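Local coordinates for protein hemin degrading factor (Pseudomonas aeruginosa, PDB 4MF9) that binds heme and probably degrades it, and probably also takes part in heme trafficking inside the cell, at residues A[86-91]-A[264-269]; A[324-327]-A[331-334]; A[247-252]-A[287-292]; A[122-127]-A[150-155]. All blocks are in the same frame, centred on the assembly; numbering follows the deposited sequence.

Segment 86-91 opens the longest loop, and contact 1 closes it at 264-269, pinning strand 88-93 of one nine-stranded antiparallel sheet against strand 262-268 of the other near the middle of the chain. Contact 4 (122-127 with 150-155) is nested inside that loop and lies in the N-terminal half. Contact 3 crosses contact 1: its helical segment 247-252 comes before 264-269, and its partner 287-292 follows it. It sets helix 247-258 against strand 288-293, in the sheet of strand 88-93. Contact 2 (324-327 with 331-334), a short hairpin, comes last, in series with the others. Val334 of contact 2 touches Val264 and Val266 of contact 1 and Leu248 of contact 3. Asn268 probably hydrogen-bonds Val152, joining contacts 1 and 4.

Contact 1 of 4, residues A[86-91]-A[264-269]; sequences EHCVHE and VFVGNA. With HEM (protoporphyrin IX containing Fe), chain C.
His90 reaches from strand 88-93 to Val264 and Val266 on strand 262-268, joining the two antiparallel sheets across their facing sides. The strands run at 115° to each other, so the meeting is brief. His90 CB starts it by packing 3.7 Å from Val266 CB, with Val266 CG1 also nearby. CG follows over the same branch point. With CG anti to the backbone N (chi1 -161°), the ring extends toward the other sheet, and CD2 lies 3.7 Å from both Val266 CB and Val264 O, while Val266 CG2 sits at the ring edge. At the tip NE2 donates to Val264 O over 3.2 Å. This bond is bent (137° at the hydrogen), and the donor stands above the carbonyl plane. The other ring nitrogen, ND1, is hydrogen-bonded to Gln273 NE2. Beside the histidine, Cys88 SG touches Val266 CG2 at 3.7 Å, and the side chains of Cys88 and Val266 both reach Leu298 on strand 296-301. Phe265 points to the opposite side of its strand and belongs to the heme pocket, its CZ 3.5 Å from heme CHA. The same strand thus carries the sheet interface on one side and heme on the other. With NE2 giving a proton to a carbonyl and ND1 facing an amide nitrogen, His90 is probably a neutral, NE2-protonated imidazole, held in rotation at both nitrogens within a buried, mainly apolar interface.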
loop_
_atom_site.group_PDB
_atom_site.type_symbol
_atom_site.label_atom_id
_atom_site.label_comp_id
_atom_site.label_asym_id
_atom_site.label_seq_id
_atom_site.Cartn_x
_atom_site.Cartn_y
_atom_site.Cartn_z
ATOM N N GLU A 86 6.076 -2.519 5.148
ATOM C CA GLU A 86 6.727 -3.473 5.993
ATOM C C GLU A 86 5.783 -4.086 6.999
ATOM O O GLU A 86 5.840 -5.247 7.191
ATOM C CB GLU A 86 7.943 -2.886 6.644
ATOM C CG GLU A 86 8.746 -3.861 7.451
ATOM C CD GLU A 86 9.391 -4.940 6.618
ATOM O OE1 GLU A 86 9.553 -6.032 7.108
ATOM O OE2 GLU A 86 9.761 -4.696 5.471
ATOM N N HIS A 87 4.880 -3.292 7.570
ATOM C CA HIS A 87 4.058 -3.790 8.686
ATOM C C HIS A 87 2.582 -4.022 8.423
ATOM O O HIS A 87 1.857 -4.467 9.314
ATOM C CB HIS A 87 4.229 -2.885 9.903
ATOM C CG HIS A 87 5.629 -2.869 10.415
ATOM N ND1 HIS A 87 6.247 -4.002 10.900
ATOM C CD2 HIS A 87 6.551 -1.882 10.461
ATOM C CE1 HIS A 87 7.486 -3.705 11.249
ATOM N NE2 HIS A 87 7.694 -2.425 10.994
ATOM N N CYS A 88 2.131 -3.733 7.209
ATOM C CA CYS A 88 0.715 -3.876 6.914
ATOM C C CYS A 88 0.471 -4.284 5.474
ATOM O O CYS A 88 1.016 -3.685 4.545
ATOM C CB CYS A 88 -0.032 -2.579 7.249
ATOM S SG CYS A 88 -1.821 -2.733 7.270
ATOM N N VAL A 89 -0.361 -5.308 5.313
ATOM C CA VAL A 89 -0.737 -5.835 4.012
ATOM C C VAL A 89 -2.221 -5.627 3.751
ATOM O O VAL A 89 -3.066 -6.012 4.562
ATOM C CB VAL A 89 -0.474 -7.349 3.935
ATOM C CG1 VAL A 89 -0.905 -7.877 2.584
ATOM C CG2 VAL A 89 0.993 -7.649 4.212
ATOM N N HIS A 90 -2.522 -5.045 2.594
ATOM C CA HIS A 90 -3.884 -4.746 2.171
ATOM C C HIS A 90 -4.236 -5.644 0.962
ATOM O O HIS A 90 -3.578 -5.571 -0.086
ATOM C CB HIS A 90 -3.909 -3.264 1.781
ATOM C CG HIS A 90 -5.269 -2.637 1.742
ATOM N ND1 HIS A 90 -6.238 -3.000 0.833
ATOM C CD2 HIS A 90 -5.781 -1.598 2.443
ATOM C CE1 HIS A 90 -7.304 -2.235 0.997
ATOM N NE2 HIS A 90 -7.055 -1.381 1.973
ATOM N N GLU A 91 -5.234 -6.489 1.074
ATOM C CA GLU A 91 -5.706 -7.314 -0.022
ATOM C C GLU A 91 -7.140 -7.042 -0.357
ATOM O O GLU A 91 -8.012 -7.327 0.414
ATOM C CB GLU A 91 -5.522 -8.826 0.240
ATOM C CG GLU A 91 -4.119 -9.252 0.465
ATOM C CD GLU A 91 -3.896 -10.728 0.792
ATOM O OE1 GLU A 91 -4.739 -11.553 0.681
ATOM O OE2 GLU A 91 -2.798 -11.005 1.103
ATOM N N VAL A 264 -9.749 2.483 4.753
ATOM C CA VAL A 264 -8.490 2.032 5.192
ATOM C C VAL A 264 -7.457 2.218 4.079
ATOM O O VAL A 264 -7.585 1.582 3.088
ATOM C CB VAL A 264 -8.545 0.530 5.602
ATOM C CG1 VAL A 264 -7.216 0.038 6.030
ATOM C CG2 VAL A 264 -9.591 0.263 6.662
ATOM N N PHE A 265 -6.457 3.064 4.320
ATOM C CA PHE A 265 -5.406 3.394 3.352
ATOM C C PHE A 265 -4.138 2.657 3.735
ATOM O O PHE A 265 -3.651 2.802 4.854
ATOM C CB PHE A 265 -5.076 4.904 3.398
ATOM C CG PHE A 265 -6.090 5.796 2.717
ATOM C CD1 PHE A 265 -7.382 5.920 3.214
ATOM C CD2 PHE A 265 -5.726 6.556 1.619
ATOM C CE1 PHE A 265 -8.297 6.761 2.594
ATOM C CE2 PHE A 265 -6.637 7.391 0.995
ATOM C CZ PHE A 265 -7.925 7.486 1.482
ATOM N N VAL A 266 -3.592 1.900 2.846
ATOM C CA VAL A 266 -2.312 1.277 3.034
ATOM C C VAL A 266 -1.436 1.406 1.808
ATOM O O VAL A 266 -1.829 1.068 0.778
ATOM C CB VAL A 266 -2.479 -0.231 3.385
ATOM C CG1 VAL A 266 -1.172 -0.965 3.366
ATOM C CG2 VAL A 266 -3.126 -0.384 4.750
ATOM N N GLY A 267 -0.236 1.884 1.997
ATOM C CA GLY A 267 0.655 2.019 0.874
ATOM C C GLY A 267 2.128 2.056 1.198
ATOM O O GLY A 267 2.557 1.818 2.330
ATOM N N ASN A 268 2.894 2.359 0.159
ATOM C CA ASN A 268 4.329 2.522 0.233
ATOM C C ASN A 268 4.632 3.765 -0.598
ATOM O O ASN A 268 3.710 4.478 -0.986
ATOM C CB ASN A 268 5.028 1.271 -0.318
ATOM C CG ASN A 268 4.517 0.870 -1.696
ATOM O OD1 ASN A 268 4.638 1.635 -2.657
ATOM N ND2 ASN A 268 3.961 -0.333 -1.804
ATOM N N ALA A 269 5.897 4.022 -0.902
ATOM C CA ALA A 269 6.253 5.233 -1.641
ATOM C C ALA A 269 5.624 5.313 -3.042
ATOM O O ALA A 269 5.516 6.404 -3.616
ATOM C CB ALA A 269 7.763 5.350 -1.739
HETATM C CHA HEM C . -7.772 10.939 0.855
HETATM C CHB HEM C . -11.267 10.347 -2.285
HETATM C CHC HEM C . -8.121 11.089 -5.845
HETATM C CHD HEM C . -4.570 10.490 -2.691
HETATM C C1A HEM C . -9.012 10.799 0.301
HETATM C C2A HEM C . -10.241 10.760 1.018
HETATM C C3A HEM C . -11.202 10.618 0.136
HETATM C C4A HEM C . -10.584 10.517 -1.110
HETATM C CMA HEM C . -12.666 10.512 0.454
HETATM C CAA HEM C . -10.465 10.897 2.482
HETATM C CBA HEM C . -11.543 11.914 2.936
HETATM C CGA HEM C . -10.990 13.274 2.710
HETATM O O1A HEM C . -11.661 14.157 2.185
HETATM O O2A HEM C . -9.855 13.467 3.056
HETATM C C1B HEM C . -10.646 10.530 -3.513
HETATM C C2B HEM C . -11.428 10.508 -4.678
HETATM C C3B HEM C . -10.596 10.723 -5.708
HETATM C C4B HEM C . -9.247 10.868 -5.116
HETATM C CMB HEM C . -12.915 10.326 -4.739
HETATM C CAB HEM C . -11.072 10.791 -7.122
HETATM C CBB HEM C . -10.379 10.468 -8.170
HETATM C C1C HEM C . -6.881 11.011 -5.329
HETATM C C2C HEM C . -5.714 11.206 -6.038
HETATM C C3C HEM C . -4.689 11.043 -5.158
HETATM C C4C HEM C . -5.232 10.733 -3.878
HETATM C CMC HEM C . -5.607 11.555 -7.491
HETATM C CAC HEM C . -3.287 11.150 -5.484
HETATM C CBC HEM C . -2.444 10.755 -4.577
HETATM C C1D HEM C . -5.154 10.587 -1.421
HETATM C C2D HEM C . -4.397 10.586 -0.133
HETATM C C3D HEM C . -5.307 10.727 0.827
HETATM C C4D HEM C . -6.601 10.802 0.141
HETATM C CMD HEM C . -2.909 10.467 0.119
HETATM C CAD HEM C . -5.036 10.776 2.308
HETATM C CBD HEM C . -5.131 12.226 2.780
HETATM C CGD HEM C . -4.577 12.610 4.118
HETATM O O1D HEM C . -5.332 13.234 4.834
HETATM O O2D HEM C . -3.438 12.371 4.490
HETATM N NA HEM C . -9.243 10.637 -1.013
HETATM N NB HEM C . -9.354 10.753 -3.794
HETATM N NC HEM C . -6.557 10.744 -4.064
HETATM N ND HEM C . -6.451 10.710 -1.184
HETATM FE FE HEM C . -7.803 10.777 -2.428
#

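Contact 2 of 4, residues A[324-327]-A[331-334]; sequences EAFD and ELIV
Ala325 is the centre of the backbone pairing: its N donates to Val334 O at 3.2 Å, and its O accepts from Ile333 N at 2.8 Å. Nearer the turn, Asp327 N gives a 3.0 Å bond to Glu331 O. The side chain of Asp327 adds a fourth bond, OD1 receiving Glu331 N at 3.1 Å from above the carboxylate plane. OD1 also accepts from Asp329 N, so one oxygen gathers two amides of the turn. Apolar packing divides between two faces. Phe326 and Leu332, a non-hydrogen-bonded pair, lie side by side on one, and Leu332 CD2 makes an off-centre CH-pi contact 4.2 Å from the centroid of the Phe326 ring. Ala325 CB meets Val334 CG1 at 4.0 Å on the other. Ile333, its CG1 anti to its own carbonyl carbon (chi1 -58°), lays CD1 3.6 Å from Asp327 N. Among charges, Glu324 holds out an extended side chain whose OE1 forms a salt bridge with Arg228 and OE2 with Lys313, both heme-binding residues. The whole is a beta hairpin of strands 320-326 and 332-338, tied at its turn by an aspartate and bordering the heme site of the C-terminal HemS/ChuX domain.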
loop_
_atom_site.group_PDB
_atom_site.type_symbol
_atom_site.label_atom_id
_atom_site.label_comp_id
_atom_site.label_asym_id
_atom_site.label_seq_id
_atom_site.Cartn_x
_atom_site.Cartn_y
_atom_site.Cartn_z
ATOM N N GLU A 324 -3.630 7.847 12.180
ATOM C CA GLU A 324 -2.444 7.584 11.375
ATOM C C GLU A 324 -1.399 6.862 12.231
ATOM O O GLU A 324 -0.983 7.350 13.283
ATOM C CB GLU A 324 -1.923 8.902 10.767
ATOM C CG GLU A 324 -3.044 9.642 10.020
ATOM C CD GLU A 324 -2.610 10.884 9.272
ATOM O OE1 GLU A 324 -1.404 11.219 9.272
ATOM O OE2 GLU A 324 -3.500 11.526 8.675
ATOM N N ALA A 325 -1.013 5.670 11.782
ATOM C CA ALA A 325 -0.034 4.850 12.490
ATOM C C ALA A 325 1.299 4.902 11.745
ATOM O O ALA A 325 1.345 4.780 10.515
ATOM C CB ALA A 325 -0.531 3.433 12.592
ATOM N N PHE A 326 2.374 5.082 12.461
ATOM C CA PHE A 326 3.694 5.181 11.935
ATOM C C PHE A 326 4.659 4.146 12.522
ATOM O O PHE A 326 4.533 3.777 13.660
ATOM C CB PHE A 326 4.274 6.534 12.205
ATOM C CG PHE A 326 3.428 7.669 11.681
ATOM C CD1 PHE A 326 2.387 8.171 12.410
ATOM C CD2 PHE A 326 3.684 8.216 10.453
ATOM C CE1 PHE A 326 1.643 9.218 11.954
ATOM C CE2 PHE A 326 2.923 9.244 9.968
ATOM C CZ PHE A 326 1.889 9.728 10.709
ATOM N N ASP A 327 5.616 3.725 11.717
ATOM C CA ASP A 327 6.720 2.886 12.161
ATOM C C ASP A 327 7.864 3.704 12.768
ATOM O O ASP A 327 7.754 4.900 12.772
ATOM C CB ASP A 327 7.206 1.989 11.043
ATOM C CG ASP A 327 7.865 2.724 9.947
ATOM O OD1 ASP A 327 8.357 3.816 10.117
ATOM O OD2 ASP A 327 7.925 2.150 8.888
ATOM N N GLU A 331 7.466 6.477 8.784
ATOM C CA GLU A 331 6.639 6.171 7.623
ATOM C C GLU A 331 5.261 5.668 8.038
ATOM O O GLU A 331 5.125 4.957 9.038
ATOM C CB GLU A 331 7.335 5.155 6.712
ATOM C CG GLU A 331 8.642 5.645 6.095
ATOM C CD GLU A 331 8.448 6.757 5.065
ATOM O OE1 GLU A 331 7.934 6.477 3.961
ATOM O OE2 GLU A 331 8.824 7.911 5.350
ATOM N N LEU A 332 4.251 5.994 7.280
ATOM C CA LEU A 332 2.898 5.608 7.519
ATOM C C LEU A 332 2.656 4.089 7.283
ATOM O O LEU A 332 2.856 3.583 6.199
ATOM C CB LEU A 332 2.048 6.318 6.533
ATOM C CG LEU A 332 1.278 7.575 6.841
ATOM C CD1 LEU A 332 0.619 8.099 5.593
ATOM C CD2 LEU A 332 0.317 7.405 7.961
ATOM N N ILE A 333 2.216 3.377 8.316
ATOM C CA ILE A 333 1.691 2.035 8.155
ATOM C C ILE A 333 0.318 1.865 7.539
ATOM O O ILE A 333 0.092 1.151 6.583
ATOM C CB ILE A 333 1.784 1.275 9.506
ATOM C CG1 ILE A 333 3.215 1.226 10.012
ATOM C CG2 ILE A 333 1.128 -0.070 9.457
ATOM C CD1 ILE A 333 3.351 0.963 11.473
ATOM N N VAL A 334 -0.628 2.572 8.131
ATOM C CA VAL A 334 -1.985 2.554 7.732
ATOM C C VAL A 334 -2.703 3.815 8.205
ATOM O O VAL A 334 -2.299 4.345 9.173
ATOM C CB VAL A 334 -2.672 1.349 8.343
ATOM C CG1 VAL A 334 -2.542 1.381 9.833
ATOM C CG2 VAL A 334 -4.095 1.201 7.894
#

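Contact 3 of 4, residues A[247-252]-A[287-292]; sequences DLAKLF and DWFNVL
The shortest polar bond, from Leu251 N to Asp247 O at 3.0 Å, belongs to the helical turn that presents Ala249 and Phe252 to Phe289 of strand 288-293. Phe252 N bonds Leu248 O in the same way, and everything that passes between helix and strand is van der Waals contact. Phe289 is the centre of it. With its CG anti to the backbone N (chi1 -180°), the ring extends from the strand into the angle between two successive helix-facing residues. Ala249 CB stands over one face, 3.9 Å from the ring centroid, a well-centred CH-pi contact. Phe252 approaches the same ring at its edge, CB lying 3.5 Å from Phe289 CE2. The two aromatic rings meet obliquely, with centroids 5.6 Å apart and planes at 41°. Phe289 CZ also touches Ala249 O at 3.6 Å. Two residues along the strand, Val291 CG2 comes within 4.3 Å of Phe252 CD1, a looser contact. Trp284 meets the Phe289 ring edge-to-face, and Phe252 also touches Leu298 of this sheet and Leu336 of the other. Segment 247-252, whose axis runs 20° from that of strand segment 288-292, is part of helix 247-258, which thus lies against both nine-stranded sheets, an alpha-on-beta packing belonging to the two-sheet HemS fold and away from the annotated heme site.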
loop_
_atom_site.group_PDB
_atom_site.type_symbol
_atom_site.label_atom_id
_atom_site.label_comp_id
_atom_site.label_asym_id
_atom_site.label_seq_id
_atom_site.Cartn_x
_atom_site.Cartn_y
_atom_site.Cartn_z
ATOM N N ASP A 247 -4.732 1.149 20.830
ATOM C CA ASP A 247 -6.067 1.637 20.492
ATOM C C ASP A 247 -6.507 1.312 19.051
ATOM O O ASP A 247 -7.659 1.209 18.798
ATOM C CB ASP A 247 -6.241 3.141 20.812
ATOM C CG ASP A 247 -6.423 3.427 22.307
ATOM O OD1 ASP A 247 -6.519 2.472 23.050
ATOM O OD2 ASP A 247 -6.484 4.583 22.726
ATOM N N LEU A 248 -5.572 1.277 18.107
ATOM C CA LEU A 248 -5.942 1.079 16.711
ATOM C C LEU A 248 -6.748 -0.204 16.493
ATOM O O LEU A 248 -7.778 -0.178 15.823
ATOM C CB LEU A 248 -4.706 1.103 15.811
ATOM C CG LEU A 248 -4.964 0.835 14.324
ATOM C CD1 LEU A 248 -5.897 1.852 13.688
ATOM C CD2 LEU A 248 -3.650 0.786 13.608
ATOM N N ALA A 249 -6.305 -1.314 17.080
ATOM C CA ALA A 249 -7.042 -2.578 16.977
ATOM C C ALA A 249 -8.432 -2.470 17.608
ATOM O O ALA A 249 -9.413 -3.035 17.108
ATOM C CB ALA A 249 -6.251 -3.706 17.638
ATOM N N LYS A 250 -8.506 -1.758 18.706
ATOM C CA LYS A 250 -9.731 -1.553 19.434
ATOM C C LYS A 250 -10.741 -0.784 18.650
ATOM O O LYS A 250 -11.854 -1.076 18.724
ATOM C CB LYS A 250 -9.466 -0.924 20.760
ATOM C CG LYS A 250 -8.879 -1.888 21.741
ATOM C CD LYS A 250 -7.986 -1.205 22.688
ATOM C CE LYS A 250 -7.678 -2.096 23.854
ATOM N NZ LYS A 250 -7.449 -1.322 25.067
ATOM N N LEU A 251 -10.282 0.199 17.877
ATOM C CA LEU A 251 -11.151 0.974 16.986
ATOM C C LEU A 251 -11.737 0.103 15.872
ATOM O O LEU A 251 -12.921 0.232 15.536
ATOM C CB LEU A 251 -10.423 2.204 16.412
ATOM C CG LEU A 251 -11.306 3.141 15.585
ATOM C CD1 LEU A 251 -10.896 4.581 15.753
ATOM C CD2 LEU A 251 -11.217 2.757 14.111
ATOM N N PHE A 252 -10.907 -0.761 15.286
ATOM C CA PHE A 252 -11.394 -1.739 14.316
ATOM C C PHE A 252 -12.494 -2.587 14.953
ATOM O O PHE A 252 -13.577 -2.752 14.377
ATOM C CB PHE A 252 -10.256 -2.655 13.851
ATOM C CG PHE A 252 -9.464 -2.117 12.676
ATOM C CD1 PHE A 252 -10.032 -2.041 11.410
ATOM C CD2 PHE A 252 -8.137 -1.732 12.838
ATOM C CE1 PHE A 252 -9.288 -1.557 10.322
ATOM C CE2 PHE A 252 -7.394 -1.250 11.762
ATOM C CZ PHE A 252 -7.973 -1.169 10.503
ATOM N N ASP A 287 1.144 -11.512 16.938
ATOM C CA ASP A 287 1.260 -10.040 16.814
ATOM C C ASP A 287 0.450 -9.463 15.650
ATOM O O ASP A 287 0.408 -8.231 15.455
ATOM C CB ASP A 287 2.721 -9.624 16.616
ATOM C CG ASP A 287 3.587 -9.905 17.822
ATOM O OD1 ASP A 287 3.047 -10.018 18.947
ATOM O OD2 ASP A 287 4.825 -9.993 17.635
ATOM N N TRP A 288 -0.162 -10.348 14.865
ATOM C CA TRP A 288 -0.952 -9.944 13.707
ATOM C C TRP A 288 -2.385 -9.661 14.094
ATOM O O TRP A 288 -3.077 -10.520 14.666
ATOM C CB TRP A 288 -0.964 -11.033 12.628
ATOM C CG TRP A 288 0.333 -11.251 11.949
ATOM C CD1 TRP A 288 1.228 -12.249 12.198
ATOM C CD2 TRP A 288 0.882 -10.472 10.886
ATOM N NE1 TRP A 288 2.310 -12.134 11.356
ATOM C CE2 TRP A 288 2.123 -11.047 10.543
ATOM C CE3 TRP A 288 0.452 -9.332 10.197
ATOM C CZ2 TRP A 288 2.936 -10.528 9.533
ATOM C CZ3 TRP A 288 1.258 -8.817 9.198
ATOM C CH2 TRP A 288 2.488 -9.414 8.875
ATOM N N PHE A 289 -2.843 -8.464 13.759
ATOM C CA PHE A 289 -4.257 -8.155 13.840
ATOM C C PHE A 289 -4.809 -8.186 12.428
ATOM O O PHE A 289 -4.223 -7.591 11.511
ATOM C CB PHE A 289 -4.486 -6.790 14.494
ATOM C CG PHE A 289 -5.932 -6.424 14.614
ATOM C CD1 PHE A 289 -6.721 -6.987 15.613
ATOM C CD2 PHE A 289 -6.513 -5.539 13.715
ATOM C CE1 PHE A 289 -8.063 -6.661 15.725
ATOM C CE2 PHE A 289 -7.856 -5.207 13.816
ATOM C CZ PHE A 289 -8.632 -5.758 14.826
ATOM N N ASN A 290 -5.925 -8.880 12.240
ATOM C CA ASN A 290 -6.392 -9.171 10.894
ATOM C C ASN A 290 -7.844 -8.820 10.638
ATOM O O ASN A 290 -8.707 -9.059 11.482
ATOM C CB ASN A 290 -6.173 -10.667 10.568
ATOM C CG ASN A 290 -4.757 -11.119 10.837
ATOM O OD1 ASN A 290 -3.851 -10.887 10.025
ATOM N ND2 ASN A 290 -4.550 -11.784 11.978
ATOM N N VAL A 291 -8.104 -8.243 9.468
ATOM C CA VAL A 291 -9.462 -8.147 8.939
ATOM C C VAL A 291 -9.600 -9.298 7.952
ATOM O O VAL A 291 -8.734 -9.481 7.096
ATOM C CB VAL A 291 -9.714 -6.803 8.236
ATOM C CG1 VAL A 291 -11.093 -6.779 7.584
ATOM C CG2 VAL A 291 -9.594 -5.668 9.235
ATOM N N LEU A 292 -10.695 -10.033 8.014
ATOM C CA LEU A 292 -10.830 -11.228 7.208
ATOM C C LEU A 292 -12.167 -11.410 6.585
ATOM O O LEU A 292 -12.882 -12.329 6.845
ATOM C CB LEU A 292 -10.465 -12.441 8.030
ATOM C CG LEU A 292 -9.080 -12.465 8.582
ATOM C CD1 LEU A 292 -9.065 -13.537 9.629
ATOM C CD2 LEU A 292 -8.071 -12.736 7.509
#

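Contact 4 of 4, residues A[122-127]-A[150-155]; sequences GGWNAV and VAVHKV
Trp124 lies with one face of its indole against Val152, and this is where the contact is tight. A single methyl does the work: Val152 CG1 sits 3.4 Å from Trp124 NE1 and 3.5 Å from CE2, offset toward the rim of the indole. It forms a CH-pi contact 3.7 Å from the centroid of the five-membered ring, 28° off the normal. The two side chains cross at about a right angle. CG1 is anti to the backbone N of Val152 (chi1 165°), which carries this methyl toward the indole. Trp124 NE1, although close to the methyl, has its own partner in His270 O, a bond that would help to set the rotation of the indole. Trp66 meets the Trp124 ring edge-to-face. The strands themselves are not neighbours in the sheet: 138-146 runs between 124-133 and 151-157, and Trp124 also touches Val144 of that middle strand. Just after Trp124, Asn125 and Ala126 both face Phe145, a classic beta bulge. Packing is looser at the six-membered end of the indole, where Trp124 CH2 stays 4.3 Å from His153 CD2. His153 is held instead by Thr83 through ND1 and by the Tyr96 hydroxyl through NE2. Towards solvent, Gly122 and Val150 are both exposed, and each lies at the start of its segment, away from the buried indole.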
loop_
_atom_site.group_PDB
_atom_site.type_symbol
_atom_site.label_atom_id
_atom_site.label_comp_id
_atom_site.label_asym_id
_atom_site.label_seq_id
_atom_site.Cartn_x
_atom_site.Cartn_y
_atom_site.Cartn_z
ATOM N N GLY A 122 6.313 6.783 -11.287
ATOM C CA GLY A 122 7.653 7.212 -11.510
ATOM C C GLY A 122 8.721 6.327 -10.989
ATOM O O GLY A 122 9.737 6.221 -11.572
ATOM N N GLY A 123 8.495 5.732 -9.836
ATOM C CA GLY A 123 9.450 4.796 -9.261
ATOM C C GLY A 123 9.214 3.343 -9.672
ATOM O O GLY A 123 9.958 2.437 -9.278
ATOM N N TRP A 124 8.173 3.100 -10.459
ATOM C CA TRP A 124 7.894 1.736 -10.905
ATOM C C TRP A 124 8.958 1.317 -11.916
ATOM O O TRP A 124 9.163 1.996 -12.916
ATOM C CB TRP A 124 6.517 1.655 -11.554
ATOM C CG TRP A 124 5.375 1.812 -10.596
ATOM C CD1 TRP A 124 5.352 2.564 -9.451
ATOM C CD2 TRP A 124 4.088 1.183 -10.692
ATOM N NE1 TRP A 124 4.119 2.452 -8.840
ATOM C CE2 TRP A 124 3.329 1.608 -9.578
ATOM C CE3 TRP A 124 3.499 0.317 -11.622
ATOM C CZ2 TRP A 124 2.018 1.193 -9.368
ATOM C CZ3 TRP A 124 2.192 -0.100 -11.406
ATOM C CH2 TRP A 124 1.466 0.343 -10.287
ATOM N N ASN A 125 9.641 0.208 -11.661
ATOM C CA ASN A 125 10.802 -0.132 -12.475
ATOM C C ASN A 125 10.639 -1.361 -13.364
ATOM O O ASN A 125 10.867 -1.304 -14.578
ATOM C CB ASN A 125 12.032 -0.312 -11.594
ATOM C CG ASN A 125 13.280 -0.582 -12.406
ATOM O OD1 ASN A 125 13.592 0.157 -13.338
ATOM N ND2 ASN A 125 13.985 -1.650 -12.076
ATOM N N ALA A 126 10.269 -2.477 -12.754
ATOM C CA ALA A 126 10.153 -3.719 -13.496
ATOM C C ALA A 126 8.841 -4.405 -13.149
ATOM O O ALA A 126 8.315 -4.246 -12.033
ATOM C CB ALA A 126 11.324 -4.622 -13.196
ATOM N N VAL A 127 8.320 -5.161 -14.110
ATOM C CA VAL A 127 7.042 -5.848 -13.949
ATOM C C VAL A 127 7.118 -7.240 -14.580
ATOM O O VAL A 127 7.617 -7.399 -15.705
ATOM C CB VAL A 127 5.895 -5.023 -14.567
ATOM C CG1 VAL A 127 6.281 -4.517 -15.953
ATOM C CG2 VAL A 127 4.623 -5.836 -14.627
ATOM N N VAL A 150 12.233 -3.581 -4.519
ATOM C CA VAL A 150 11.207 -3.833 -3.504
ATOM C C VAL A 150 9.840 -3.860 -4.165
ATOM O O VAL A 150 9.569 -3.061 -5.057
ATOM C CB VAL A 150 11.217 -2.745 -2.413
ATOM C CG1 VAL A 150 10.347 -3.160 -1.234
ATOM C CG2 VAL A 150 12.648 -2.480 -1.957
ATOM N N ALA A 151 8.976 -4.774 -3.741
ATOM C CA ALA A 151 7.641 -4.860 -4.329
ATOM C C ALA A 151 6.891 -3.540 -4.261
ATOM O O ALA A 151 6.905 -2.846 -3.231
ATOM C CB ALA A 151 6.833 -5.948 -3.656
ATOM N N VAL A 152 6.219 -3.203 -5.354
ATOM C CA VAL A 152 5.376 -2.017 -5.384
ATOM C C VAL A 152 3.916 -2.409 -5.176
ATOM O O VAL A 152 3.220 -1.858 -4.311
ATOM C CB VAL A 152 5.535 -1.248 -6.715
ATOM C CG1 VAL A 152 4.422 -0.262 -6.871
ATOM C CG2 VAL A 152 6.851 -0.533 -6.744
ATOM N N HIS A 153 3.480 -3.403 -5.941
ATOM C CA HIS A 153 2.068 -3.706 -6.115
ATOM C C HIS A 153 1.969 -5.044 -6.840
ATOM O O HIS A 153 2.757 -5.312 -7.764
ATOM C CB HIS A 153 1.463 -2.621 -7.009
ATOM C CG HIS A 153 -0.018 -2.748 -7.227
ATOM N ND1 HIS A 153 -0.923 -2.844 -6.193
ATOM C CD2 HIS A 153 -0.744 -2.755 -8.372
ATOM C CE1 HIS A 153 -2.149 -2.926 -6.692
ATOM N NE2 HIS A 153 -2.066 -2.872 -8.010
ATOM N N LYS A 154 0.999 -5.870 -6.461
ATOM C CA LYS A 154 0.803 -7.153 -7.156
ATOM C C LYS A 154 -0.671 -7.350 -7.424
ATOM O O LYS A 154 -1.507 -6.935 -6.614
ATOM C CB LYS A 154 1.300 -8.331 -6.306
ATOM C CG LYS A 154 2.780 -8.330 -6.042
ATOM C CD LYS A 154 3.129 -9.253 -4.881
ATOM C CE LYS A 154 4.640 -9.374 -4.743
ATOM N NZ LYS A 154 5.022 -10.112 -3.518
ATOM N N VAL A 155 -0.999 -7.988 -8.545
ATOM C CA VAL A 155 -2.377 -8.385 -8.784
ATOM C C VAL A 155 -2.470 -9.867 -9.105
ATOM O O VAL A 155 -1.769 -10.383 -9.985
ATOM C CB VAL A 155 -3.160 -7.436 -9.767
ATOM C CG1 VAL A 155 -2.384 -6.145 -10.057
ATOM C CG2 VAL A 155 -3.584 -8.116 -11.013
#